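Local coordinates for protein transcriptional regulator ComR (Streptococcus vestibularis F0396, PDB 6HU8) that probably binds DNA as a peptide-responsive regulator of competence in the RNPP family, joining a helix-turn-helix domain to a TPR domain, at residues 196-210 with 232-245. Sequence-based numbering, arbitrary orientation.
Sequences IPTDDAYNIALFNDL and KLLAVIEKSQFHSY
Phe207 lies between Leu233 and Tyr245. Leu233 CD2 sits over one face, 3.7 Å from the centroid of the Phe207 ring in a CH-pi contact, and Tyr245 CD2 approaches the opposite face, the two rings inclined at 37°. With CG anti to the backbone N (chi1 -178°), the phenyl group reaches across to helix 226-240, where Ile237 CD1 meets its CE1 atom at 3.6 Å. Beside it, Val236 fits as a knob among Asn203, Leu206, Phe207 and Leu210; its CG1 touches Asn203 CB while CG2 meets Leu206 CD2 and Ile196 CD1. Near the start of helix 200-219, Ile204 CG1 packs 3.4 Å from Phe242 CZ, the two side chains at about a right angle.

A polar cluster closes this end. Asn203 ND2 gives a nearly straight bond of 2.7 Å to Ser240 OG, within its own amide plane, and a second of 3.0 Å to Pro197 O. Together they fix the amide's rotation, one holding the loop before the helix and the other joining the two helices. Ser240 OG in turn donates to Asp200 OD1 at 3.0 Å, on the anti side but well out of the carboxylate plane. Lys239, bent at chi2 and chi4, runs past Ile196, and its NZ donates a hydrogen bond of 2.8 Å to Ile196 O, tilted from the carbonyl plane. Further out, Lys232 packs its CG against Leu210 CD1 while NZ bonds to Leu192 O and Gln194 O, and Val249 of helix 246-261 also touches Phe207. Helix segments 200-210 and 232-240 cross at -159°, so that the consecutive helices 200-219 and 226-240 form an antiparallel hairpin, a pairing of neighbouring helices as in TPR-type alpha-solenoids, consistent with its place in the ComR tetratricopeptide region.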
ATOM      1  N   ILE A 196       6.971  -9.002  11.043  1.00 50.98           N
ATOM      2  CA  ILE A 196       7.133  -7.610  11.421  1.00 47.69           C
ATOM      3  C   ILE A 196       8.630  -7.326  11.587  1.00 52.85           C
ATOM      4  O   ILE A 196       9.250  -7.793  12.536  1.00 53.15           O
ATOM      5  CB  ILE A 196       6.360  -7.278  12.719  1.00 47.30           C
ATOM      6  CG1 ILE A 196       4.904  -7.741  12.604  1.00 49.51           C
ATOM      7  CG2 ILE A 196       6.442  -5.789  13.021  1.00 46.75           C
ATOM      8  CD1 ILE A 196       4.064  -7.466  13.849  1.00 46.95           C
ATOM      9  N   PRO A 197       9.218  -6.569  10.647  1.00 53.68           N
ATOM     10  CA  PRO A 197      10.661  -6.314  10.613  1.00 52.10           C
ATOM     11  C   PRO A 197      11.077  -5.053  11.356  1.00 53.72           C
ATOM     12  O   PRO A 197      10.217  -4.308  11.827  1.00 53.60           O
ATOM     13  CB  PRO A 197      10.933  -6.146   9.119  1.00 55.01           C
ATOM     14  CG  PRO A 197       9.688  -5.446   8.628  1.00 51.62           C
ATOM     15  CD  PRO A 197       8.540  -5.999   9.465  1.00 49.60           C
ATOM     16  N   THR A 198      12.385  -4.824  11.445  1.00 51.99           N
ATOM     17  CA  THR A 198      12.935  -3.546  11.896  1.00 57.39           C
ATOM     18  C   THR A 198      13.058  -2.629  10.681  1.00 56.79           C
ATOM     19  O   THR A 198      14.083  -2.607   9.983  1.00 58.20           O
ATOM     20  CB  THR A 198      14.310  -3.719  12.600  1.00 56.72           C
ATOM     21  OG1 THR A 198      14.100  -4.265  13.909  1.00 64.55           O
ATOM     22  CG2 THR A 198      15.026  -2.382  12.762  1.00 62.59           C
ATOM     23  N   ASP A 199      11.981  -1.894  10.425  1.00 51.45           N
ATOM     24  CA  ASP A 199      11.840  -1.067   9.234  1.00 49.00           C
ATOM     25  C   ASP A 199      10.559  -0.280   9.389  1.00 47.96           C
ATOM     26  O   ASP A 199       9.456  -0.794   9.130  1.00 47.06           O
ATOM     27  CB  ASP A 199      11.818  -1.923   7.967  1.00 48.81           C
ATOM     28  CG  ASP A 199      11.617  -1.108   6.691  1.00 49.80           C
ATOM     29  OD1 ASP A 199      11.624   0.139   6.735  1.00 54.74           O
ATOM     30  OD2 ASP A 199      11.475  -1.733   5.626  1.00 50.37           O
ATOM     31  N   ASP A 200      10.712   0.961   9.839  1.00 48.69           N
ATOM     32  CA  ASP A 200       9.570   1.819  10.143  1.00 47.29           C
ATOM     33  C   ASP A 200       8.713   2.106   8.905  1.00 46.02           C
ATOM     34  O   ASP A 200       7.493   2.092   8.996  1.00 41.19           O
ATOM     35  CB  ASP A 200      10.041   3.133  10.766  1.00 48.04           C
ATOM     36  CG  ASP A 200      10.577   2.953  12.187  1.00 51.39           C
ATOM     37  OD1 ASP A 200      10.460   1.844  12.760  1.00 45.77           O
ATOM     38  OD2 ASP A 200      11.099   3.942  12.735  1.00 51.23           O
ATOM     39  N   ALA A 201       9.352   2.367   7.764  1.00 42.80           N
ATOM     40  CA  ALA A 201       8.615   2.619   6.529  1.00 45.68           C
ATOM     41  C   ALA A 201       7.677   1.459   6.226  1.00 42.02           C
ATOM     42  O   ALA A 201       6.490   1.660   5.925  1.00 44.11           O
ATOM     43  CB  ALA A 201       9.568   2.843   5.372  1.00 47.56           C
ATOM     44  N   TYR A 202       8.210   0.241   6.327  1.00 40.73           N
ATOM     45  CA  TYR A 202       7.424  -0.956   6.050  1.00 43.03           C
ATOM     46  C   TYR A 202       6.314  -1.106   7.083  1.00 39.48           C
ATOM     47  O   TYR A 202       5.147  -1.400   6.751  1.00 38.99           O
ATOM     48  CB  TYR A 202       8.316  -2.206   6.042  1.00 41.60           C
ATOM     49  CG  TYR A 202       7.558  -3.483   5.711  1.00 43.81           C
ATOM     50  CD1 TYR A 202       7.404  -3.906   4.394  1.00 42.92           C
ATOM     51  CD2 TYR A 202       6.990  -4.257   6.715  1.00 43.70           C
ATOM     52  CE1 TYR A 202       6.717  -5.067   4.093  1.00 41.08           C
ATOM     53  CE2 TYR A 202       6.298  -5.412   6.419  1.00 41.53           C
ATOM     54  CZ  TYR A 202       6.163  -5.813   5.109  1.00 43.25           C
ATOM     55  OH  TYR A 202       5.464  -6.964   4.811  1.00 46.29           O
ATOM     56  N   ASN A 203       6.672  -0.896   8.345  1.00 41.86           N
ATOM     57  CA  ASN A 203       5.712  -1.062   9.423  1.00 40.60           C
ATOM     58  C   ASN A 203       4.622  -0.002   9.371  1.00 41.45           C
ATOM     59  O   ASN A 203       3.491  -0.267   9.765  1.00 41.81           O
ATOM     60  CB  ASN A 203       6.410  -1.037  10.774  1.00 41.36           C
ATOM     61  CG  ASN A 203       7.269  -2.256  10.993  1.00 45.75           C
ATOM     62  OD1 ASN A 203       7.137  -3.251  10.284  1.00 49.77           O
ATOM     63  ND2 ASN A 203       8.158  -2.189  11.971  1.00 48.51           N
ATOM     64  N   ILE A 204       4.940   1.190   8.877  1.00 38.55           N
ATOM     65  CA  ILE A 204       3.898   2.204   8.741  1.00 41.66           C
ATOM     66  C   ILE A 204       2.895   1.803   7.646  1.00 42.40           C
ATOM     67  O   ILE A 204       1.688   1.951   7.829  1.00 39.50           O
ATOM     68  CB  ILE A 204       4.491   3.582   8.448  1.00 43.21           C
ATOM     69  CG1 ILE A 204       5.183   4.096   9.715  1.00 49.80           C
ATOM     70  CG2 ILE A 204       3.412   4.553   8.071  1.00 42.71           C
ATOM     71  CD1 ILE A 204       5.609   5.548   9.666  1.00 52.42           C
ATOM     72  N   ALA A 205       3.390   1.289   6.521  1.00 37.93           N
ATOM     73  CA  ALA A 205       2.499   0.832   5.461  1.00 38.91           C
ATOM     74  C   ALA A 205       1.681  -0.339   5.963  1.00 38.08           C
ATOM     75  O   ALA A 205       0.482  -0.422   5.709  1.00 36.78           O
ATOM     76  CB  ALA A 205       3.289   0.445   4.194  1.00 31.52           C
ATOM     77  N   LEU A 206       2.322  -1.249   6.681  1.00 36.47           N
ATOM     78  CA  LEU A 206       1.606  -2.406   7.217  1.00 38.46           C
ATOM     79  C   LEU A 206       0.578  -1.976   8.270  1.00 42.71           C
ATOM     80  O   LEU A 206      -0.562  -2.485   8.314  1.00 36.38           O
ATOM     81  CB  LEU A 206       2.599  -3.413   7.805  1.00 38.40           C
ATOM     82  CG  LEU A 206       2.014  -4.633   8.516  1.00 43.68           C
ATOM     83  CD1 LEU A 206       1.303  -5.552   7.533  1.00 44.53           C
ATOM     84  CD2 LEU A 206       3.086  -5.385   9.312  1.00 44.46           C
ATOM     85  N   PHE A 207       0.975  -1.027   9.115  1.00 39.12           N
ATOM     86  CA  PHE A 207       0.071  -0.530  10.136  1.00 38.81           C
ATOM     87  C   PHE A 207      -1.174   0.090   9.490  1.00 38.89           C
ATOM     88  O   PHE A 207      -2.300  -0.159   9.924  1.00 41.96           O
ATOM     89  CB  PHE A 207       0.771   0.494  11.033  1.00 41.37           C
ATOM     90  CG  PHE A 207      -0.103   1.017  12.131  1.00 36.61           C
ATOM     91  CD1 PHE A 207      -0.216   0.323  13.320  1.00 39.50           C
ATOM     92  CD2 PHE A 207      -0.828   2.187  11.964  1.00 37.53           C
ATOM     93  CE1 PHE A 207      -1.041   0.793  14.343  1.00 42.44           C
ATOM     94  CE2 PHE A 207      -1.656   2.659  12.966  1.00 38.55           C
ATOM     95  CZ  PHE A 207      -1.769   1.960  14.158  1.00 43.18           C
ATOM     96  N   ASN A 208      -0.972   0.890   8.449  1.00 38.13           N
ATOM     97  CA  ASN A 208      -2.087   1.563   7.793  1.00 39.84           C
ATOM     98  C   ASN A 208      -3.015   0.582   7.064  1.00 40.49           C
ATOM     99  O   ASN A 208      -4.227   0.792   6.991  1.00 38.27           O
ATOM    100  CB  ASN A 208      -1.550   2.620   6.823  1.00 39.49           C
ATOM    101  CG  ASN A 208      -1.060   3.858   7.542  1.00 44.49           C
ATOM    102  OD1 ASN A 208      -1.566   4.195   8.614  1.00 45.54           O
ATOM    103  ND2 ASN A 208      -0.075   4.544   6.965  1.00 42.42           N
ATOM    104  N   ASP A 209      -2.446  -0.491   6.521  1.00 37.28           N
ATOM    105  CA  ASP A 209      -3.276  -1.550   5.953  1.00 37.06           C
ATOM    106  C   ASP A 209      -4.084  -2.258   7.031  1.00 37.75           C
ATOM    107  O   ASP A 209      -5.240  -2.589   6.831  1.00 37.86           O
ATOM    108  CB  ASP A 209      -2.424  -2.570   5.219  1.00 34.24           C
ATOM    109  CG  ASP A 209      -2.022  -2.100   3.846  1.00 39.00           C
ATOM    110  OD1 ASP A 209      -2.367  -0.957   3.483  1.00 38.57           O
ATOM    111  OD2 ASP A 209      -1.363  -2.878   3.142  1.00 38.31           O
ATOM    112  N   LEU A 210      -3.455  -2.523   8.162  1.00 35.91           N
ATOM    113  CA  LEU A 210      -4.170  -3.141   9.277  1.00 35.00           C
ATOM    114  C   LEU A 210      -5.289  -2.222   9.779  1.00 36.27           C
ATOM    115  O   LEU A 210      -6.393  -2.687  10.094  1.00 36.02           O
ATOM    116  CB  LEU A 210      -3.187  -3.479  10.391  1.00 38.65           C
ATOM    117  CG  LEU A 210      -2.288  -4.679  10.094  1.00 36.60           C
ATOM    118  CD1 LEU A 210      -1.139  -4.736  11.066  1.00 41.42           C
ATOM    119  CD2 LEU A 210      -3.102  -5.949  10.162  1.00 41.29           C
ATOM    120  N   LYS A 232      -2.362  -7.530  15.957  1.00 43.40           N
ATOM    121  CA  LYS A 232      -1.279  -7.285  15.015  1.00 42.06           C
ATOM    122  C   LYS A 232      -0.919  -5.807  15.038  1.00 43.88           C
ATOM    123  O   LYS A 232       0.265  -5.444  15.046  1.00 39.93           O
ATOM    124  CB  LYS A 232      -1.666  -7.725  13.603  1.00 41.84           C
ATOM    125  CG  LYS A 232      -0.466  -7.797  12.636  1.00 41.94           C
ATOM    126  CD  LYS A 232       0.279  -9.108  12.780  1.00 42.81           C
ATOM    127  CE  LYS A 232       1.402  -9.252  11.742  1.00 44.34           C
ATOM    128  NZ  LYS A 232       1.467 -10.647  11.233  1.00 46.92           N
ATOM    129  N   LEU A 233      -1.946  -4.955  15.066  1.00 39.64           N
ATOM    130  CA  LEU A 233      -1.731  -3.511  15.154  1.00 39.71           C
ATOM    131  C   LEU A 233      -0.865  -3.132  16.360  1.00 41.62           C
ATOM    132  O   LEU A 233       0.067  -2.324  16.243  1.00 40.29           O
ATOM    133  CB  LEU A 233      -3.071  -2.782  15.230  1.00 39.45           C
ATOM    134  CG  LEU A 233      -3.824  -2.615  13.923  1.00 40.22           C
ATOM    135  CD1 LEU A 233      -5.280  -2.419  14.274  1.00 37.09           C
ATOM    136  CD2 LEU A 233      -3.274  -1.415  13.168  1.00 37.32           C
ATOM    137  N   LEU A 234      -1.171  -3.725  17.513  1.00 38.25           N
ATOM    138  CA  LEU A 234      -0.421  -3.457  18.730  1.00 40.76           C
ATOM    139  C   LEU A 234       0.993  -4.033  18.617  1.00 43.43           C
ATOM    140  O   LEU A 234       1.960  -3.438  19.110  1.00 46.23           O
ATOM    141  CB  LEU A 234      -1.150  -4.031  19.956  1.00 36.60           C
ATOM    142  CG  LEU A 234      -2.484  -3.379  20.338  1.00 39.06           C
ATOM    143  CD1 LEU A 234      -3.060  -4.001  21.600  1.00 39.20           C
ATOM    144  CD2 LEU A 234      -2.320  -1.882  20.529  1.00 40.97           C
ATOM    145  N   ALA A 235       1.121  -5.187  17.967  1.00 43.15           N
ATOM    146  CA  ALA A 235       2.449  -5.782  17.736  1.00 40.85           C
ATOM    147  C   ALA A 235       3.333  -4.902  16.856  1.00 45.63           C
ATOM    148  O   ALA A 235       4.541  -4.779  17.105  1.00 45.34           O
ATOM    149  CB  ALA A 235       2.316  -7.162  17.115  1.00 41.94           C
ATOM    150  N   VAL A 236       2.753  -4.278  15.833  1.00 41.73           N
ATOM    151  CA  VAL A 236       3.538  -3.367  14.989  1.00 45.33           C
ATOM    152  C   VAL A 236       3.962  -2.131  15.777  1.00 45.58           C
ATOM    153  O   VAL A 236       5.125  -1.714  15.714  1.00 47.11           O
ATOM    154  CB  VAL A 236       2.772  -2.929  13.740  1.00 43.73           C
ATOM    155  CG1 VAL A 236       3.555  -1.868  12.983  1.00 41.04           C
ATOM    156  CG2 VAL A 236       2.482  -4.127  12.845  1.00 43.37           C
ATOM    157  N   ILE A 237       3.024  -1.557  16.529  1.00 42.56           N
ATOM    158  CA  ILE A 237       3.327  -0.405  17.381  1.00 44.80           C
ATOM    159  C   ILE A 237       4.463  -0.738  18.352  1.00 47.86           C
ATOM    160  O   ILE A 237       5.386   0.055  18.540  1.00 44.00           O
ATOM    161  CB  ILE A 237       2.084   0.058  18.173  1.00 42.02           C
ATOM    162  CG1 ILE A 237       1.106   0.792  17.242  1.00 41.57           C
ATOM    163  CG2 ILE A 237       2.493   0.957  19.357  1.00 41.40           C
ATOM    164  CD1 ILE A 237      -0.275   1.016  17.840  1.00 41.78           C
ATOM    165  N   GLU A 238       4.404  -1.931  18.933  1.00 46.73           N
ATOM    166  CA  GLU A 238       5.444  -2.388  19.849  1.00 51.22           C
ATOM    167  C   GLU A 238       6.816  -2.475  19.183  1.00 51.65           C
ATOM    168  O   GLU A 238       7.825  -2.070  19.778  1.00 50.11           O
ATOM    169  CB  GLU A 238       5.077  -3.751  20.434  1.00 54.28           C
ATOM    170  CG  GLU A 238       6.067  -4.239  21.482  1.00 53.90           C
ATOM    171  CD  GLU A 238       6.191  -3.276  22.647  1.00 63.19           C
ATOM    172  OE1 GLU A 238       5.149  -2.941  23.258  1.00 71.35           O
ATOM    173  OE2 GLU A 238       7.325  -2.845  22.948  1.00 65.53           O
ATOM    174  N   LYS A 239       6.851  -2.993  17.955  1.00 45.24           N
ATOM    175  CA  LYS A 239       8.108  -3.220  17.259  1.00 45.48           C
ATOM    176  C   LYS A 239       8.796  -1.899  16.945  1.00 50.57           C
ATOM    177  O   LYS A 239      10.005  -1.748  17.141  1.00 49.84           O
ATOM    178  CB  LYS A 239       7.880  -4.017  15.974  1.00 51.57           C
ATOM    179  CG  LYS A 239       8.767  -5.255  15.833  1.00 51.34           C
ATOM    180  CD  LYS A 239      10.230  -4.891  15.691  1.00 53.96           C
ATOM    181  CE  LYS A 239      11.123  -6.126  15.793  1.00 55.29           C
ATOM    182  NZ  LYS A 239      10.781  -7.130  14.743  1.00 62.41           N
ATOM    183  N   SER A 240       8.016  -0.925  16.493  1.00 49.87           N
ATOM    184  CA  SER A 240       8.588   0.334  16.047  1.00 48.82           C
ATOM    185  C   SER A 240       8.378   1.477  17.011  1.00 49.53           C
ATOM    186  O   SER A 240       8.742   2.616  16.702  1.00 51.21           O
ATOM    187  CB  SER A 240       8.017   0.712  14.686  1.00 48.70           C
ATOM    188  OG  SER A 240       8.485  -0.176  13.695  1.00 52.15           O
ATOM    189  N   GLN A 241       7.798   1.178  18.171  1.00 51.28           N
ATOM    190  CA  GLN A 241       7.544   2.180  19.203  1.00 47.24           C
ATOM    191  C   GLN A 241       6.691   3.350  18.702  1.00 50.86           C
ATOM    192  O   GLN A 241       6.967   4.502  19.028  1.00 46.88           O
ATOM    193  CB  GLN A 241       8.874   2.699  19.778  1.00 54.47           C
ATOM    194  CG  GLN A 241       9.567   1.699  20.699  1.00 53.27           C
ATOM    195  CD  GLN A 241       8.660   1.231  21.829  1.00 58.62           C
ATOM    196  OE1 GLN A 241       8.335   1.996  22.740  1.00 60.69           O
ATOM    197  NE2 GLN A 241       8.230  -0.026  21.764  1.00 58.00           N
ATOM    198  N   PHE A 242       5.652   3.054  17.918  1.00 46.46           N
ATOM    199  CA  PHE A 242       4.741   4.094  17.438  1.00 47.32           C
ATOM    200  C   PHE A 242       3.726   4.522  18.506  1.00 49.12           C
ATOM    201  O   PHE A 242       2.550   4.153  18.412  1.00 47.94           O
ATOM    202  CB  PHE A 242       3.954   3.613  16.216  1.00 44.37           C
ATOM    203  CG  PHE A 242       4.782   3.339  15.004  1.00 50.46           C
ATOM    204  CD1 PHE A 242       5.857   4.150  14.671  1.00 47.64           C
ATOM    205  CD2 PHE A 242       4.462   2.277  14.166  1.00 46.58           C
ATOM    206  CE1 PHE A 242       6.604   3.894  13.535  1.00 49.58           C
ATOM    207  CE2 PHE A 242       5.213   2.016  13.027  1.00 46.16           C
ATOM    208  CZ  PHE A 242       6.282   2.828  12.715  1.00 47.15           C
ATOM    209  N   HIS A 243       4.144   5.305  19.496  1.00 45.95           N
ATOM    210  CA  HIS A 243       3.248   5.681  20.592  1.00 44.07           C
ATOM    211  C   HIS A 243       2.032   6.493  20.147  1.00 45.20           C
ATOM    212  O   HIS A 243       0.932   6.358  20.707  1.00 42.22           O
ATOM    213  CB  HIS A 243       4.030   6.468  21.649  1.00 48.39           C
ATOM    214  CG  HIS A 243       5.250   5.751  22.130  1.00 50.86           C
ATOM    215  ND1 HIS A 243       6.501   6.328  22.130  1.00 56.58           N
ATOM    216  CD2 HIS A 243       5.413   4.485  22.574  1.00 54.26           C
ATOM    217  CE1 HIS A 243       7.383   5.451  22.577  1.00 56.14           C
ATOM    218  NE2 HIS A 243       6.750   4.324  22.852  1.00 56.74           N
ATOM    219  N   SER A 244       2.226   7.352  19.157  1.00 40.86           N
ATOM    220  CA  SER A 244       1.128   8.172  18.663  1.00 44.98           C
ATOM    221  C   SER A 244       0.011   7.363  17.982  1.00 40.18           C
ATOM    222  O   SER A 244      -1.067   7.897  17.759  1.00 42.66           O
ATOM    223  CB  SER A 244       1.649   9.217  17.683  1.00 44.46           C
ATOM    224  OG  SER A 244       2.673   9.990  18.282  1.00 58.79           O
ATOM    225  N   TYR A 245       0.272   6.102  17.636  1.00 37.67           N
ATOM    226  CA  TYR A 245      -0.710   5.316  16.873  1.00 37.97           C
ATOM    227  C   TYR A 245      -1.636   4.499  17.758  1.00 40.95           C
ATOM    228  O   TYR A 245      -2.618   3.938  17.269  1.00 38.59           O
ATOM    229  CB  TYR A 245      -0.035   4.355  15.890  1.00 43.30           C
ATOM    230  CG  TYR A 245       0.751   5.021  14.780  1.00 45.89           C
ATOM    231  CD1 TYR A 245       0.907   6.406  14.737  1.00 49.45           C
ATOM    232  CD2 TYR A 245       1.347   4.262  13.777  1.00 48.47           C
ATOM    233  CE1 TYR A 245       1.649   7.018  13.730  1.00 55.07           C
ATOM    234  CE2 TYR A 245       2.088   4.863  12.769  1.00 53.14           C
ATOM    235  CZ  TYR A 245       2.238   6.247  12.753  1.00 58.73           C
ATOM    236  OH  TYR A 245       2.970   6.867  11.754  1.00 62.35           O
TER